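Local coordinates for alpha-acetolactate decarboxylase (Bacillus subtilis subsp. subtilis str. 168, PDB 5XNE), which catalyses the decarboxylation of (2S)-2-acetolactate to (R)-acetoin and carbon dioxide, a step on the pathway from pyruvate to butane-2,3-diol, at residues B[133-136]-B[137-140]; B[10-14]-B[15-19]. All blocks are in the same frame, centred on the assembly; numbering follows the deposited sequence.

Contacts 1 and 2 treat opposite ends of two short helices: contact 1 is the start of helix 136-139, contact 2 the finish of helix 10-14. Their centres lie about 9 Å apart, and they touch through Y18, whose OH makes a weak hydrogen bond to V134 O, and through D19 OD1, which accepts from Y133 OH. Contact 2 is largely buried; contact 1 is half surface, with V134, P135 and E138 exposed and M136 and V140 buried. At the start, carbonyls accept from the first turn without a polar side-chain cap; at the finish, a glycine with positive phi ends the helix and a water joins side chain to backbone.

Contact 1. Residues B[133-136]-B[137-140]; sequences YVPM and VEAV
The first turn of helix 136-139, with P135 at its N-cap, brings the carbonyl of P135 onto A139 N. This bond, P135 O to A139 N, measures 3.0 Å and has the donor in the carbonyl plane; E138 N adds a weak bond to the same oxygen. Proline suits a helix start, where its missing N-H costs no helical hydrogen bond and its ring restricts phi. Just before it, V134 lays CG2 over the turn, 3.8 Å from E138 CB and 4.0 Å from A139 CB. The V134 and E138 side chains cross at about a right angle, and the small methyl of A139 leaves room for the branch. E138 has CG anti to its carbonyl carbon (chi1 -58°), and the bend at chi2 carries the carboxylate off the turn, where OE1 forms a salt bridge with K141.

On the buried side, M136 runs extended beyond CG, a long, flexible chain that can pack against M10, L13, Y18 and R124 together; its side chain comes within about 7 Å of the bound zinc ion. One residue on, V140 N donates to M136 O at 3.0 Å, the donor tilted 23° from the carbonyl plane. V140 CG2 stands 3.3 Å from that M136 O, while its other methyl, CG1, meets M136 CG at 3.9 Å.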
loop_
_atom_site.group_PDB
_atom_site.type_symbol
_atom_site.label_atom_id
_atom_site.label_comp_id
_atom_site.label_asym_id
_atom_site.label_seq_id
_atom_site.Cartn_x
_atom_site.Cartn_y
_atom_site.Cartn_z
ATOM N N TYR B 133 18.105 -16.030 10.943
ATOM C CA TYR B 133 18.333 -14.937 10.013
ATOM C C TYR B 133 18.733 -13.651 10.735
ATOM O O TYR B 133 18.310 -13.397 11.868
ATOM C CB TYR B 133 17.072 -14.696 9.179
ATOM C CG TYR B 133 16.712 -15.814 8.225
ATOM C CD1 TYR B 133 17.689 -16.604 7.626
ATOM C CD2 TYR B 133 15.378 -16.079 7.919
ATOM C CE1 TYR B 133 17.355 -17.620 6.741
ATOM C CE2 TYR B 133 15.032 -17.092 7.039
ATOM C CZ TYR B 133 16.015 -17.854 6.444
ATOM O OH TYR B 133 15.658 -18.847 5.557
ATOM N N VAL B 134 19.554 -12.849 10.067
ATOM C CA VAL B 134 19.892 -11.508 10.527
ATOM C C VAL B 134 19.113 -10.462 9.722
ATOM O O VAL B 134 18.591 -10.777 8.644
ATOM C CB VAL B 134 21.410 -11.255 10.414
ATOM C CG1 VAL B 134 22.162 -12.334 11.189
ATOM C CG2 VAL B 134 21.864 -11.228 8.956
ATOM N N PRO B 135 19.011 -9.223 10.238
ATOM C CA PRO B 135 18.303 -8.186 9.477
ATOM C C PRO B 135 18.982 -7.921 8.138
ATOM O O PRO B 135 20.185 -8.188 7.981
ATOM C CB PRO B 135 18.382 -6.956 10.385
ATOM C CG PRO B 135 18.590 -7.514 11.755
ATOM C CD PRO B 135 19.439 -8.731 11.558
ATOM N N MET B 136 18.225 -7.401 7.181
ATOM C CA MET B 136 18.750 -7.275 5.825
ATOM C C MET B 136 19.942 -6.331 5.720
ATOM O O MET B 136 20.814 -6.551 4.888
ATOM C CB MET B 136 17.655 -6.821 4.863
ATOM C CG MET B 136 18.050 -7.035 3.419
ATOM S SD MET B 136 16.694 -6.680 2.293
ATOM C CE MET B 136 17.542 -6.863 0.710
ATOM N N VAL B 137 19.985 -5.300 6.561
ATOM C CA VAL B 137 21.122 -4.377 6.554
ATOM C C VAL B 137 22.420 -5.131 6.839
ATOM O O VAL B 137 23.466 -4.832 6.256
ATOM C CB VAL B 137 20.928 -3.234 7.573
ATOM C CG1 VAL B 137 22.254 -2.525 7.860
ATOM C CG2 VAL B 137 19.905 -2.241 7.049
ATOM N N GLU B 138 22.344 -6.144 7.698
ATOM C CA GLU B 138 23.509 -6.980 7.979
ATOM C C GLU B 138 23.742 -7.998 6.879
ATOM O O GLU B 138 24.883 -8.272 6.504
ATOM C CB GLU B 138 23.350 -7.700 9.325
ATOM C CG GLU B 138 23.139 -6.761 10.500
ATOM C CD GLU B 138 24.211 -5.682 10.601
ATOM O OE1 GLU B 138 25.387 -5.962 10.267
ATOM O OE2 GLU B 138 23.872 -4.550 11.018
ATOM N N ALA B 139 22.655 -8.564 6.361
ATOM C CA ALA B 139 22.755 -9.637 5.385
ATOM C C ALA B 139 23.397 -9.181 4.068
ATOM O O ALA B 139 24.056 -9.977 3.396
ATOM C CB ALA B 139 21.371 -10.239 5.116
ATOM N N VAL B 140 23.220 -7.913 3.696
ATOM C CA VAL B 140 23.732 -7.456 2.400
ATOM C C VAL B 140 25.182 -6.986 2.450
ATOM O O VAL B 140 25.795 -6.783 1.407
ATOM C CB VAL B 140 22.889 -6.307 1.811
ATOM C CG1 VAL B 140 21.464 -6.783 1.505
ATOM C CG2 VAL B 140 22.891 -5.105 2.738
#

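Contact 2. Residues B[10-14]-B[15-19]; sequences MTSLL and DGVYD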
loop_
_atom_site.group_PDB
_atom_site.type_symbol
_atom_site.label_atom_id
_atom_site.label_comp_id
_atom_site.label_asym_id
_atom_site.label_seq_id
_atom_site.Cartn_x
_atom_site.Cartn_y
_atom_site.Cartn_z
ATOM N N MET B 10 8.542 -4.747 1.892
ATOM C CA MET B 10 9.974 -4.554 2.015
ATOM C C MET B 10 10.376 -4.476 3.482
ATOM O O MET B 10 11.439 -4.961 3.861
ATOM C CB MET B 10 10.419 -3.283 1.273
ATOM C CG MET B 10 11.910 -3.062 1.291
ATOM S SD MET B 10 12.771 -4.358 0.375
ATOM C CE MET B 10 14.475 -3.943 0.725
ATOM N N THR B 11 9.518 -3.900 4.313
ATOM C CA THR B 11 9.886 -3.808 5.723
ATOM C C THR B 11 9.928 -5.180 6.407
ATOM O O THR B 11 10.682 -5.357 7.372
ATOM C CB THR B 11 8.955 -2.890 6.487
ATOM O OG1 THR B 11 7.606 -3.347 6.349
ATOM C CG2 THR B 11 9.093 -1.443 5.966
ATOM N N SER B 12 9.157 -6.155 5.920
ATOM C CA SER B 12 9.278 -7.517 6.460
ATOM C C SER B 12 10.617 -8.128 6.068
ATOM O O SER B 12 11.272 -8.810 6.883
ATOM C CB SER B 12 8.105 -8.401 5.999
ATOM O OG SER B 12 8.165 -9.710 6.583
ATOM N N LEU B 13 11.046 -7.877 4.832
ATOM C CA LEU B 13 12.360 -8.309 4.402
ATOM C C LEU B 13 13.462 -7.657 5.258
ATOM O O LEU B 13 14.405 -8.332 5.686
ATOM C CB LEU B 13 12.561 -7.991 2.913
ATOM C CG LEU B 13 13.422 -8.934 2.082
ATOM C CD1 LEU B 13 12.854 -10.356 2.017
ATOM C CD2 LEU B 13 13.632 -8.347 0.688
ATOM N N LEU B 14 13.324 -6.362 5.545
ATOM C CA LEU B 14 14.293 -5.664 6.387
ATOM C C LEU B 14 14.451 -6.357 7.734
ATOM O O LEU B 14 15.561 -6.447 8.259
ATOM C CB LEU B 14 13.876 -4.210 6.610
ATOM C CG LEU B 14 13.995 -3.213 5.462
ATOM C CD1 LEU B 14 13.564 -1.829 5.955
ATOM C CD2 LEU B 14 15.414 -3.183 4.898
ATOM N N ASP B 15 13.339 -6.863 8.269
ATOM C CA ASP B 15 13.322 -7.501 9.587
ATOM C C ASP B 15 13.852 -8.942 9.555
ATOM O O ASP B 15 13.848 -9.636 10.571
ATOM C CB ASP B 15 11.903 -7.484 10.164
ATOM C CG ASP B 15 11.863 -7.878 11.642
ATOM O OD1 ASP B 15 12.695 -7.361 12.415
ATOM O OD2 ASP B 15 11.018 -8.713 12.021
ATOM N N GLY B 16 14.298 -9.400 8.389
ATOM C CA GLY B 16 14.916 -10.710 8.295
ATOM C C GLY B 16 13.934 -11.843 8.081
ATOM O O GLY B 16 14.252 -13.011 8.304
ATOM N N VAL B 17 12.732 -11.510 7.635
ATOM C CA VAL B 17 11.760 -12.531 7.290
ATOM C C VAL B 17 12.045 -12.933 5.852
ATOM O O VAL B 17 11.547 -12.321 4.909
ATOM C CB VAL B 17 10.322 -12.031 7.458
ATOM C CG1 VAL B 17 9.320 -13.073 7.001
ATOM C CG2 VAL B 17 10.075 -11.661 8.921
ATOM N N TYR B 18 12.876 -13.948 5.686
ATOM C CA TYR B 18 13.304 -14.335 4.341
ATOM C C TYR B 18 12.549 -15.526 3.781
ATOM O O TYR B 18 12.792 -15.925 2.646
ATOM C CB TYR B 18 14.803 -14.636 4.326
ATOM C CG TYR B 18 15.658 -13.480 4.782
ATOM C CD1 TYR B 18 15.311 -12.166 4.479
ATOM C CD2 TYR B 18 16.806 -13.695 5.538
ATOM C CE1 TYR B 18 16.097 -11.094 4.905
ATOM C CE2 TYR B 18 17.590 -12.635 5.968
ATOM C CZ TYR B 18 17.233 -11.340 5.657
ATOM O OH TYR B 18 18.007 -10.291 6.087
ATOM N N ASP B 19 11.636 -16.092 4.559
ATOM C CA ASP B 19 10.871 -17.252 4.107
ATOM C C ASP B 19 9.409 -16.867 3.929
ATOM O O ASP B 19 8.728 -16.579 4.910
ATOM C CB ASP B 19 10.988 -18.409 5.110
ATOM C CG ASP B 19 12.376 -19.045 5.139
ATOM O OD1 ASP B 19 13.316 -18.538 4.492
ATOM O OD2 ASP B 19 12.514 -20.067 5.832
HETATM O O HOH W 1 9.354 -10.945 4.422
#
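S12 O receives two backbone N-H groups as helix 10-14 ends: V17 N at 3.2 Å, with an N-H...O angle of 156°, and D15 N in a weaker, more bent bond. With G16 N on L13 O at 2.9 Å, the bond from V17 makes a Schellman motif. The G16 donor lies above the carbonyl plane of L13. Glycine fits here because phi is positive (87°) and a side chain would jam against the carbonyl oxygen of D15.

Beyond the turn, V17 folds back over S12, its CB 3.3 Å from S12 OG. With that hydroxyl anti to the backbone N (chi1 -177°), S12 OG also reaches a water at 2.8 Å, which donates to V17 O and so ties serine to the loop; a small hydroxyl suits this tight spot. Y18 turns back toward the helix. L13 CD1 comes at the ring's edge, in plane, 3.9 Å from Y18 CD1, and the two side chains cross at about a right angle, while G16 CA lies over one face, toward the rim. A large ring with a polar tip serves both needs, apolar packing along its flank and a weak hydrogen bond from OH to V134 O. Were Y18 an alanine, the CD1 methyl of L13 would probably lose its aromatic neighbour and V134 O its hydroxyl partner.

D15 OD2 is held by N219 N. The turn packs among three helices: L13 and Y18 meet M136 of helix 136-139, S12 meets F215 of helix 213-217 and L14 meets I229 of helix 225-232; the loop then runs on to strand 22-23.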